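Local coordinates for protein putative transcriptional regulator (Streptomyces coelicolor A3, PDB 2RA5) that probably regulates transcription by binding DNA, as a GntR-family protein whose UTRA domain holds a meso-tartaric acid molecule in this crystal, at residues 109-114 with 133-138; 143-148 with 234-239; 179-184 with 218-223; 209-214 with 230-235. One frame throughout, in Å; residues are numbered along the deposited sequence.

All four contacts touch one antiparallel sheet; contact 3 joins two loops at the ends of its strands, across the chain's centre from contacts 2 and 4. Contact 4 is the buried one, a hairpin ladder with apolar and aromatic packing around its backbone bonds. Contact 1 is partly buried and pairs outermost strand 106-116 with its neighbour 132-142; it carries charged groups, and Arg138 reaches the ligand. Contacts 2 and 3 are surface contacts. Contact 2 joins a strand start to a loop by a salt bridge and a Met-aromatic touch. Contact 3 links its loops through backbone bonds, a threonine hydroxyl and waters. Contacts 2 and 4 share Pro234 and Ser235, and Glu145 is salt-bridged to Arg233 between them.

Contact 1 of 4, residues 109-114 with 133-138; sequences VLVNTV and VHRIER. With SRT (S,R meso-tartaric acid), chain B.
Two successive N-H groups, from Leu110 and Val111, bind the one carbonyl of Glu137. Leu110 N lies 2.7 Å from Glu137 O, Val111 N lies 3.2 Å from it, and both come from the same face of the carbonyl plane. This is a classic beta bulge, and it shifts the antiparallel register by one residue. Beyond it the ladder is regular: Thr113 N donates to Arg135 O at 2.8 Å, and Arg135 N donates back to Thr113 O. On one face of the sheet Val111 lies alongside Glu137, with CB to CB at 3.5 Å. Arg135 is bent at chi3 (111°), which brings its NE to 2.7 Å from Glu137 OE1. That oxygen uses its anti lone pair and lies in the guanidinium plane. Thr113 CG2 sits over one face of the guanidinium. The other carboxylate oxygen, Glu137 OE2, is bound to Tyr149 OH. On the opposite face of the sheet one water donates to Asn112 OD1 at 2.6 Å and to Thr113 O, and also bonds His134 ND1. Arg138 lies on this face too and meets the tartaric acid edge-on. Its NH2 makes a weak bond to O1; the NH1 to O2 distance is too short to be trusted. Arg138 belongs with Arg140, Gly170, Leu171, Tyr172 and Arg215 to the ligand pocket of this UTRA domain.

Contact 2 of 4, residues 143-148 with 234-239; sequences HGEPMA and PSRYSF
Met147 meets the Tyr237 ring obliquely. Met147 is a selenomethionine, and its SE lies 3.9 Å from Tyr237 CD1 and 5.1 Å from the ring centroid. Phe239 CE1 lies in plane at the edge of the Tyr237 ring. In return Tyr237 CE2 stands over the centre of the Phe239 ring. Tyr232 stacks on Tyr237 and meets Phe239 edge-to-face, so three aromatic rings gather here. Another flat group is the Arg236 guanidinium, with Glu145 OE1 at its edge. Arg236 NE donates to Glu145 OE1 at 3.1 Å in a salt bridge. The two planes are 77° apart, and the donor comes from above the carboxylate, 80° out of its plane. The bond therefore joins the charges without a flat, two-pronged fit. Glu145 OE2 is bound instead by Arg233, so the carboxylate is shared by two arginines. This would favour its charged form. Arg233 also bonds Pro146 O. Met147 has its CG anti to the backbone N (chi1 177°) and runs out straight as far as SE. The bend at chi3 then carries CE beside the tyrosine, 3.9 Å from Tyr237 CD1. CG of Met147 also touches Tyr237 CB, at 4.0 Å. Phe239 goes on to pair with a strand of the second subunit. The arrangement is a Met-aromatic contact beside a surface salt bridge, where the loop leaving the UTRA sheet packs against the start of strand 145-154.

Contact 3 of 4, residues 179-184 with 218-223; sequences GITLHS and FDDTGR
Phe218 and Ser184 form an antiparallel hydrogen-bonded pair with a classic bulge, because His183 and Ser184 both face the Phe218 carbonyl. His183 N donates to Phe218 O at 2.9 Å, and Ser184 N adds a weak bond to the same oxygen. Phe218 N donates to Ser184 O, also at 2.9 Å. The chain then makes a type I turn from Asp219 to Gly222. Thr181 reaches this turn with its hydroxyl, set between its backbone N and carbonyl carbon (chi1 48°). From there Thr181 OG1 accepts Asp220 N at 3.2 Å, in a nearly straight bond of 165°. The Asp220 side chain crosses Thr181 at about a right angle, and Asp220 OD1 comes 3.3 Å from Thr181 CB. His183 lays its CB beside Asp219 O. Two waters complete the contact. One bonds Thr181 OG1 at 3.0 Å and weakly reaches Asp219 OD2. The other bonds Ser184 OG and donates to Asp219 O. Within the turn Asp219 OD1 accepts Thr221 N, which makes an Asx turn, and also Thr221 OG1 at 2.8 Å, from the same face of the carboxylate. Leu182 points away from the turn and packs on helix 171-177. Ser184 also pairs with a strand of the second subunit and extends the sheet into it. Two donors on Asp219 OD1, Thr221 N and Thr221 OG1, would favour a charged carboxylate in this water-bridged surface turn.

Contact 4 of 4, residues 209-214 with 230-235; sequences PLLTME and HTYRPS
Leu211 O accepts Tyr232 N at 2.7 Å, and Thr231 CA also approaches this oxygen. The bond belongs to the antiparallel hairpin of strands 209-218 and 224-232, in the UTRA sheet. Leu211 N returns a bond to Tyr232 O at 2.8 Å. Further along, Met213 and His230 form the next hydrogen-bonded pair, with His230 N donating to Met213 O at 2.8 Å. On one face of the hairpin Leu211, Met213, His230 and Tyr232 gather. Leu211 CB packs on Tyr232 CB, at 3.8 Å. The Tyr232 ring turns its edge to the neighbouring strand, with Met213 CG in its plane, 3.4 Å from Tyr232 OH. Met213, a selenomethionine, lies alongside His230. His230 NE2 bonds to Asn152, and its side chain is about 4 Å from the bound tartaric acid at the nearest atoms. The other face holds Thr212 and Thr231. Leu210 CD1 reaches Thr231 CG2 at 3.7 Å, and helix 196-202 covers this part. Where the strand ends, the Pro234 ring packs against Leu210. At the far end of Met213, CE lies in the plane of the His230 ring, 3.6 Å from His230 ND1.

Contact 1 of 4, residues 109-114 with 133-138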
# COMPACT_ATOMS: atom_id res chain seq x y z
N VAL A 109 -4.41 -2.09 24.11
CA VAL A 109 -5.18 -0.86 24.03
C VAL A 109 -4.56 0.30 24.82
O VAL A 109 -4.35 0.20 26.02
CB VAL A 109 -6.60 -1.05 24.55
CG1 VAL A 109 -7.37 0.24 24.38
CG2 VAL A 109 -7.28 -2.19 23.82
N LEU A 110 -4.30 1.42 24.14
CA LEU A 110 -3.73 2.60 24.78
C LEU A 110 -4.76 3.72 25.04
O LEU A 110 -4.56 4.56 25.90
CB LEU A 110 -2.59 3.18 23.95
CG LEU A 110 -1.44 2.23 23.62
CD1 LEU A 110 -0.19 3.03 23.29
CD2 LEU A 110 -1.16 1.30 24.79
N VAL A 111 -5.84 3.74 24.26
CA VAL A 111 -6.87 4.74 24.44
C VAL A 111 -8.24 4.17 24.09
O VAL A 111 -8.44 3.60 23.03
CB VAL A 111 -6.63 6.00 23.60
CG1 VAL A 111 -7.88 6.86 23.59
CG2 VAL A 111 -5.43 6.78 24.12
N ASN A 112 -9.17 4.34 25.01
CA ASN A 112 -10.57 4.03 24.74
C ASN A 112 -11.48 5.18 25.25
O ASN A 112 -11.88 5.25 26.40
CB ASN A 112 -10.91 2.68 25.36
CG ASN A 112 -12.25 2.16 24.91
OD1 ASN A 112 -13.05 2.87 24.30
ND2 ASN A 112 -12.50 0.91 25.23
N THR A 113 -11.79 6.12 24.37
CA THR A 113 -12.47 7.32 24.81
C THR A 113 -13.59 7.83 23.86
O THR A 113 -13.88 7.28 22.80
CB THR A 113 -11.42 8.42 25.14
OG1 THR A 113 -12.05 9.54 25.78
CG2 THR A 113 -10.66 8.87 23.89
N VAL A 114 -14.24 8.89 24.30
CA VAL A 114 -15.28 9.56 23.54
C VAL A 114 -14.84 11.00 23.36
O VAL A 114 -14.26 11.61 24.26
CB VAL A 114 -16.65 9.48 24.24
CG1 VAL A 114 -17.61 10.34 23.54
CG2 VAL A 114 -17.19 8.05 24.24
N VAL A 133 -17.83 10.87 18.87
CA VAL A 133 -17.44 9.61 18.27
C VAL A 133 -16.54 8.88 19.26
O VAL A 133 -16.04 9.48 20.22
CB VAL A 133 -16.73 9.81 16.91
CG1 VAL A 133 -17.71 10.45 15.90
CG2 VAL A 133 -15.51 10.67 17.08
N HIS A 134 -16.38 7.59 19.06
CA HIS A 134 -15.50 6.80 19.89
C HIS A 134 -14.09 6.88 19.34
O HIS A 134 -13.89 6.68 18.15
CB HIS A 134 -15.96 5.35 19.91
CG HIS A 134 -17.29 5.14 20.58
ND1 HIS A 134 -17.41 4.98 21.94
CD2 HIS A 134 -18.53 5.07 20.06
CE1 HIS A 134 -18.70 4.82 22.23
NE2 HIS A 134 -19.39 4.86 21.14
N ARG A 135 -13.12 7.17 20.19
CA ARG A 135 -11.72 7.05 19.79
C ARG A 135 -10.97 5.90 20.50
O ARG A 135 -10.80 5.89 21.72
CB ARG A 135 -10.94 8.36 19.96
CG ARG A 135 -9.48 8.26 19.48
CD ARG A 135 -8.77 9.59 19.44
NE ARG A 135 -7.73 9.68 20.45
CZ ARG A 135 -7.72 10.56 21.45
NH1 ARG A 135 -6.73 10.56 22.33
NH2 ARG A 135 -8.71 11.44 21.56
N ILE A 136 -10.52 4.94 19.70
CA ILE A 136 -9.70 3.85 20.18
C ILE A 136 -8.26 3.96 19.67
O ILE A 136 -8.02 4.34 18.52
CB ILE A 136 -10.29 2.47 19.79
CG1 ILE A 136 -11.67 2.30 20.43
CG2 ILE A 136 -9.39 1.35 20.27
CD1 ILE A 136 -12.42 1.10 19.92
N GLU A 137 -7.31 3.66 20.54
CA GLU A 137 -5.92 3.56 20.12
C GLU A 137 -5.30 2.23 20.57
O GLU A 137 -5.41 1.84 21.73
CB GLU A 137 -5.14 4.77 20.64
CG GLU A 137 -5.65 6.08 20.07
CD GLU A 137 -4.78 7.26 20.44
OE1 GLU A 137 -5.30 8.40 20.43
OE2 GLU A 137 -3.58 7.06 20.73
N ARG A 138 -4.69 1.51 19.63
CA ARG A 138 -4.02 0.24 19.93
C ARG A 138 -2.57 0.22 19.44
O ARG A 138 -2.25 0.76 18.38
CB ARG A 138 -4.72 -0.96 19.28
CG ARG A 138 -6.13 -1.24 19.70
CD ARG A 138 -7.03 -1.13 18.47
NE ARG A 138 -7.36 -2.41 17.86
CZ ARG A 138 -7.79 -2.54 16.61
NH1 ARG A 138 -8.07 -3.74 16.11
NH2 ARG A 138 -7.91 -1.46 15.85
O1 SRT B . -8.46 -2.23 12.68
O11 SRT B . -6.76 -2.90 11.41
C1 SRT B . -7.63 -3.11 12.31
C2 SRT B . -7.65 -4.46 13.01
O2 SRT B . -8.74 -4.52 13.94
C3 SRT B . -7.67 -5.63 12.01
O3 SRT B . -7.18 -6.85 12.58
C4 SRT B . -9.05 -5.89 11.50
O4 SRT B . -9.79 -6.75 12.08
O41 SRT B . -9.38 -5.22 10.50
O HOH W 1 -14.65 4.44 23.05

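Contact 2 of 4, residues 143-148 with 234-239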
# COMPACT_ATOMS: atom_id res chain seq x y z
N HIS A 143 6.38 -10.42 18.56
CA HIS A 143 7.53 -10.89 19.32
C HIS A 143 7.92 -9.83 20.35
O HIS A 143 9.11 -9.59 20.59
CB HIS A 143 8.71 -11.21 18.40
CG HIS A 143 8.39 -12.24 17.35
ND1 HIS A 143 8.23 -13.58 17.65
CD2 HIS A 143 8.19 -12.12 16.01
CE1 HIS A 143 7.95 -14.24 16.53
NE2 HIS A 143 7.92 -13.38 15.53
N GLY A 144 6.91 -9.20 20.93
CA GLY A 144 7.12 -8.18 21.94
C GLY A 144 7.66 -6.85 21.43
O GLY A 144 7.85 -5.92 22.20
N GLU A 145 7.93 -6.78 20.12
CA GLU A 145 8.36 -5.52 19.51
C GLU A 145 7.17 -4.81 18.83
O GLU A 145 6.29 -5.45 18.26
CB GLU A 145 9.48 -5.78 18.50
CG GLU A 145 10.30 -4.55 18.16
CD GLU A 145 11.43 -4.85 17.19
OE1 GLU A 145 11.70 -6.05 16.94
OE2 GLU A 145 12.04 -3.89 16.66
N PRO A 146 7.15 -3.47 18.91
CA PRO A 146 6.03 -2.69 18.36
C PRO A 146 6.04 -2.67 16.84
O PRO A 146 7.07 -2.38 16.22
CB PRO A 146 6.29 -1.28 18.91
CG PRO A 146 7.26 -1.45 20.01
CD PRO A 146 8.11 -2.62 19.61
N MSE A 147 4.90 -2.98 16.25
CA MSE A 147 4.79 -3.11 14.80
C MSE A 147 4.00 -1.97 14.16
O MSE A 147 4.37 -1.43 13.11
CB MSE A 147 4.11 -4.43 14.47
CG MSE A 147 3.89 -4.63 13.00
SE MSE A 147 2.89 -6.26 12.73
CE MSE A 147 1.08 -5.51 12.67
N ALA A 148 2.90 -1.60 14.82
CA ALA A 148 1.97 -0.64 14.27
C ALA A 148 1.23 0.11 15.37
O ALA A 148 1.00 -0.43 16.46
CB ALA A 148 0.98 -1.33 13.36
N PRO A 234 8.21 0.44 9.03
CA PRO A 234 8.50 -0.18 7.73
C PRO A 234 9.48 -1.36 7.79
O PRO A 234 9.44 -2.22 6.93
CB PRO A 234 9.09 0.99 6.89
CG PRO A 234 9.44 2.05 7.91
CD PRO A 234 8.41 1.90 8.99
N SER A 235 10.33 -1.39 8.82
CA SER A 235 11.26 -2.50 9.01
C SER A 235 10.54 -3.70 9.61
O SER A 235 11.11 -4.78 9.72
CB SER A 235 12.39 -2.08 9.96
OG SER A 235 11.90 -1.97 11.30
N ARG A 236 9.28 -3.52 9.99
CA ARG A 236 8.58 -4.56 10.73
C ARG A 236 7.31 -5.04 10.03
O ARG A 236 6.70 -6.05 10.40
CB ARG A 236 8.28 -4.05 12.14
CG ARG A 236 9.31 -4.43 13.20
CD ARG A 236 8.78 -5.62 13.99
NE ARG A 236 9.83 -6.52 14.45
CZ ARG A 236 10.39 -7.47 13.70
NH1 ARG A 236 9.99 -7.64 12.45
NH2 ARG A 236 11.33 -8.25 14.21
N TYR A 237 6.89 -4.30 9.01
CA TYR A 237 5.61 -4.56 8.37
C TYR A 237 5.58 -4.08 6.92
O TYR A 237 6.23 -3.09 6.58
CB TYR A 237 4.48 -3.86 9.15
CG TYR A 237 3.11 -4.17 8.60
CD1 TYR A 237 2.41 -5.29 9.03
CD2 TYR A 237 2.52 -3.35 7.63
CE1 TYR A 237 1.14 -5.58 8.52
CE2 TYR A 237 1.24 -3.64 7.11
CZ TYR A 237 0.57 -4.76 7.56
OH TYR A 237 -0.68 -5.07 7.07
N SER A 238 4.84 -4.80 6.08
CA SER A 238 4.48 -4.28 4.75
C SER A 238 3.16 -4.85 4.24
O SER A 238 2.68 -5.89 4.70
CB SER A 238 5.62 -4.50 3.73
OG SER A 238 5.84 -5.87 3.50
N PHE A 239 2.54 -4.15 3.30
CA PHE A 239 1.25 -4.61 2.77
C PHE A 239 1.51 -5.61 1.67
O PHE A 239 2.12 -5.29 0.65
CB PHE A 239 0.40 -3.44 2.27
CG PHE A 239 -0.07 -2.53 3.37
CD1 PHE A 239 -1.19 -2.85 4.12
CD2 PHE A 239 0.63 -1.37 3.68
CE1 PHE A 239 -1.63 -2.03 5.14
CE2 PHE A 239 0.20 -0.53 4.72
CZ PHE A 239 -0.94 -0.87 5.45

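Contact 3 of 4, residues 179-184 with 218-223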
# COMPACT_ATOMS: atom_id res chain seq x y z
N GLY A 179 -23.22 -7.49 14.98
CA GLY A 179 -24.19 -7.50 13.90
C GLY A 179 -24.08 -6.36 12.91
O GLY A 179 -25.04 -6.06 12.20
N ILE A 180 -22.93 -5.70 12.87
CA ILE A 180 -22.64 -4.75 11.81
C ILE A 180 -22.25 -5.54 10.57
O ILE A 180 -21.52 -6.54 10.65
CB ILE A 180 -21.47 -3.81 12.15
CG1 ILE A 180 -21.51 -3.38 13.62
CG2 ILE A 180 -21.47 -2.61 11.22
CD1 ILE A 180 -22.62 -2.47 13.95
N THR A 181 -22.74 -5.11 9.42
CA THR A 181 -22.34 -5.68 8.15
C THR A 181 -21.25 -4.79 7.57
O THR A 181 -21.39 -3.58 7.50
CB THR A 181 -23.52 -5.75 7.18
OG1 THR A 181 -24.22 -4.49 7.18
CG2 THR A 181 -24.47 -6.87 7.63
N LEU A 182 -20.13 -5.40 7.20
CA LEU A 182 -19.03 -4.67 6.59
C LEU A 182 -19.06 -5.00 5.11
O LEU A 182 -18.89 -6.15 4.72
CB LEU A 182 -17.72 -5.09 7.25
CG LEU A 182 -17.80 -4.93 8.78
CD1 LEU A 182 -16.59 -5.46 9.49
CD2 LEU A 182 -18.02 -3.48 9.14
N HIS A 183 -19.32 -4.01 4.28
CA HIS A 183 -19.53 -4.26 2.86
C HIS A 183 -18.37 -3.75 1.98
O HIS A 183 -17.97 -4.41 1.03
CB HIS A 183 -20.86 -3.67 2.42
CG HIS A 183 -21.27 -4.08 1.04
ND1 HIS A 183 -21.18 -3.22 -0.04
CD2 HIS A 183 -21.75 -5.24 0.55
CE1 HIS A 183 -21.60 -3.83 -1.12
NE2 HIS A 183 -21.95 -5.07 -0.80
N SER A 184 -17.85 -2.57 2.30
CA SER A 184 -16.70 -2.05 1.57
C SER A 184 -15.82 -1.19 2.46
O SER A 184 -16.13 -0.93 3.63
CB SER A 184 -17.14 -1.25 0.33
OG SER A 184 -17.93 -0.13 0.69
N PHE A 218 -17.54 0.93 5.38
CA PHE A 218 -18.98 1.12 5.29
C PHE A 218 -19.77 -0.18 5.42
O PHE A 218 -19.27 -1.26 5.12
CB PHE A 218 -19.33 1.77 3.96
CG PHE A 218 -18.51 2.98 3.66
CD1 PHE A 218 -17.20 2.84 3.19
CD2 PHE A 218 -19.03 4.26 3.84
CE1 PHE A 218 -16.41 3.95 2.92
CE2 PHE A 218 -18.25 5.38 3.56
CZ PHE A 218 -16.95 5.24 3.09
N ASP A 219 -21.03 -0.06 5.86
CA ASP A 219 -21.91 -1.22 5.94
C ASP A 219 -22.79 -1.42 4.69
O ASP A 219 -22.59 -0.76 3.67
CB ASP A 219 -22.72 -1.24 7.24
CG ASP A 219 -23.79 -0.16 7.32
OD1 ASP A 219 -24.03 0.58 6.33
OD2 ASP A 219 -24.39 -0.06 8.41
N ASP A 220 -23.72 -2.37 4.77
CA ASP A 220 -24.70 -2.65 3.70
C ASP A 220 -25.44 -1.42 3.14
O ASP A 220 -25.86 -1.39 1.98
CB ASP A 220 -25.78 -3.58 4.26
CG ASP A 220 -25.35 -5.00 4.28
OD1 ASP A 220 -24.17 -5.28 3.97
OD2 ASP A 220 -26.21 -5.86 4.60
N THR A 221 -25.63 -0.43 3.99
CA THR A 221 -26.49 0.69 3.66
C THR A 221 -25.67 1.90 3.21
O THR A 221 -26.20 2.96 2.90
CB THR A 221 -27.35 1.02 4.88
OG1 THR A 221 -26.55 1.67 5.86
CG2 THR A 221 -27.93 -0.26 5.48
N GLY A 222 -24.36 1.72 3.15
CA GLY A 222 -23.48 2.74 2.63
C GLY A 222 -23.14 3.84 3.62
O GLY A 222 -22.84 4.96 3.23
N ARG A 223 -23.21 3.51 4.91
CA ARG A 223 -22.81 4.43 5.98
C ARG A 223 -21.44 4.05 6.54
O ARG A 223 -21.13 2.87 6.71
CB ARG A 223 -23.84 4.43 7.12
CG ARG A 223 -25.22 4.93 6.69
CD ARG A 223 -26.14 5.17 7.88
NE ARG A 223 -27.54 4.90 7.53
CZ ARG A 223 -28.15 3.73 7.73
NH1 ARG A 223 -27.50 2.72 8.30
NH2 ARG A 223 -29.42 3.57 7.37
O HOH W 2 -25.44 -3.03 9.48
O HOH W 3 -20.66 -0.24 1.56

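Contact 4 of 4, residues 209-214 with 230-235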
# COMPACT_ATOMS: atom_id res chain seq x y z
N PRO A 209 11.18 7.25 8.62
CA PRO A 209 10.08 6.92 7.70
C PRO A 209 9.08 5.95 8.34
O PRO A 209 9.48 4.94 8.92
CB PRO A 209 10.81 6.23 6.54
CG PRO A 209 12.08 5.73 7.16
CD PRO A 209 12.47 6.88 8.03
N LEU A 210 7.79 6.27 8.23
CA LEU A 210 6.76 5.35 8.67
C LEU A 210 5.82 5.01 7.53
O LEU A 210 5.61 5.83 6.62
CB LEU A 210 5.95 5.93 9.83
CG LEU A 210 6.54 6.08 11.23
CD1 LEU A 210 5.42 6.38 12.21
CD2 LEU A 210 7.32 4.86 11.68
N LEU A 211 5.26 3.81 7.57
CA LEU A 211 4.25 3.43 6.60
C LEU A 211 2.92 3.91 7.16
O LEU A 211 2.62 3.69 8.33
CB LEU A 211 4.25 1.91 6.39
CG LEU A 211 3.52 1.27 5.20
CD1 LEU A 211 3.90 1.92 3.87
CD2 LEU A 211 3.82 -0.21 5.17
N THR A 212 2.15 4.60 6.35
CA THR A 212 0.86 5.07 6.83
C THR A 212 -0.29 4.50 6.03
O THR A 212 -0.17 4.24 4.83
CB THR A 212 0.75 6.60 6.81
OG1 THR A 212 0.68 7.05 5.45
CG2 THR A 212 1.93 7.26 7.53
N MSE A 213 -1.42 4.33 6.69
CA MSE A 213 -2.63 4.04 5.96
C MSE A 213 -3.90 4.62 6.61
O MSE A 213 -4.03 4.73 7.84
CB MSE A 213 -2.71 2.55 5.70
CG MSE A 213 -3.56 1.77 6.65
SE MSE A 213 -5.12 1.11 5.71
CE MSE A 213 -5.65 -0.27 6.99
N GLU A 214 -4.82 5.05 5.76
CA GLU A 214 -6.10 5.57 6.22
C GLU A 214 -7.19 4.74 5.57
O GLU A 214 -7.11 4.41 4.39
CB GLU A 214 -6.27 7.04 5.84
CG GLU A 214 -5.56 8.02 6.75
CD GLU A 214 -5.68 9.45 6.24
OE1 GLU A 214 -6.69 9.76 5.57
OE2 GLU A 214 -4.77 10.26 6.50
N HIS A 230 -3.62 4.84 10.64
CA HIS A 230 -2.62 3.93 11.16
C HIS A 230 -1.21 4.25 10.71
O HIS A 230 -1.00 4.81 9.63
CB HIS A 230 -2.94 2.51 10.73
CG HIS A 230 -4.35 2.10 10.99
ND1 HIS A 230 -5.13 1.48 10.05
CD2 HIS A 230 -5.13 2.22 12.10
CE1 HIS A 230 -6.33 1.22 10.55
NE2 HIS A 230 -6.34 1.66 11.81
N THR A 231 -0.24 3.88 11.56
CA THR A 231 1.19 3.96 11.26
C THR A 231 1.86 2.60 11.45
O THR A 231 1.51 1.83 12.36
CB THR A 231 1.90 4.95 12.18
OG1 THR A 231 1.36 4.83 13.50
CG2 THR A 231 1.72 6.37 11.68
N TYR A 232 2.83 2.30 10.60
CA TYR A 232 3.54 1.03 10.67
C TYR A 232 5.04 1.25 10.55
O TYR A 232 5.49 2.00 9.68
CB TYR A 232 3.11 0.12 9.53
CG TYR A 232 1.62 -0.03 9.38
CD1 TYR A 232 0.88 0.88 8.65
CD2 TYR A 232 0.96 -1.11 9.96
CE1 TYR A 232 -0.49 0.74 8.52
CE2 TYR A 232 -0.41 -1.26 9.83
CZ TYR A 232 -1.13 -0.34 9.11
OH TYR A 232 -2.50 -0.49 8.97
N ARG A 233 5.80 0.57 11.42
CA ARG A 233 7.26 0.53 11.30
C ARG A 233 7.67 -0.25 10.06
O ARG A 233 7.47 -1.47 10.01
CB ARG A 233 7.87 -0.15 12.53
CG ARG A 233 7.46 0.47 13.86
CD ARG A 233 8.23 -0.17 14.99
NE ARG A 233 9.67 0.04 14.84
CZ ARG A 233 10.60 -0.71 15.42
NH1 ARG A 233 11.88 -0.44 15.22
NH2 ARG A 233 10.24 -1.74 16.19
N PRO A 234 8.21 0.44 9.03
CA PRO A 234 8.50 -0.18 7.73
C PRO A 234 9.48 -1.36 7.79
O PRO A 234 9.44 -2.22 6.93
CB PRO A 234 9.09 0.99 6.89
CG PRO A 234 9.44 2.05 7.91
CD PRO A 234 8.41 1.90 8.99
N SER A 235 10.33 -1.39 8.82
CA SER A 235 11.26 -2.50 9.01
C SER A 235 10.54 -3.70 9.61
O SER A 235 11.11 -4.78 9.72
CB SER A 235 12.39 -2.08 9.96
OG SER A 235 11.90 -1.97 11.30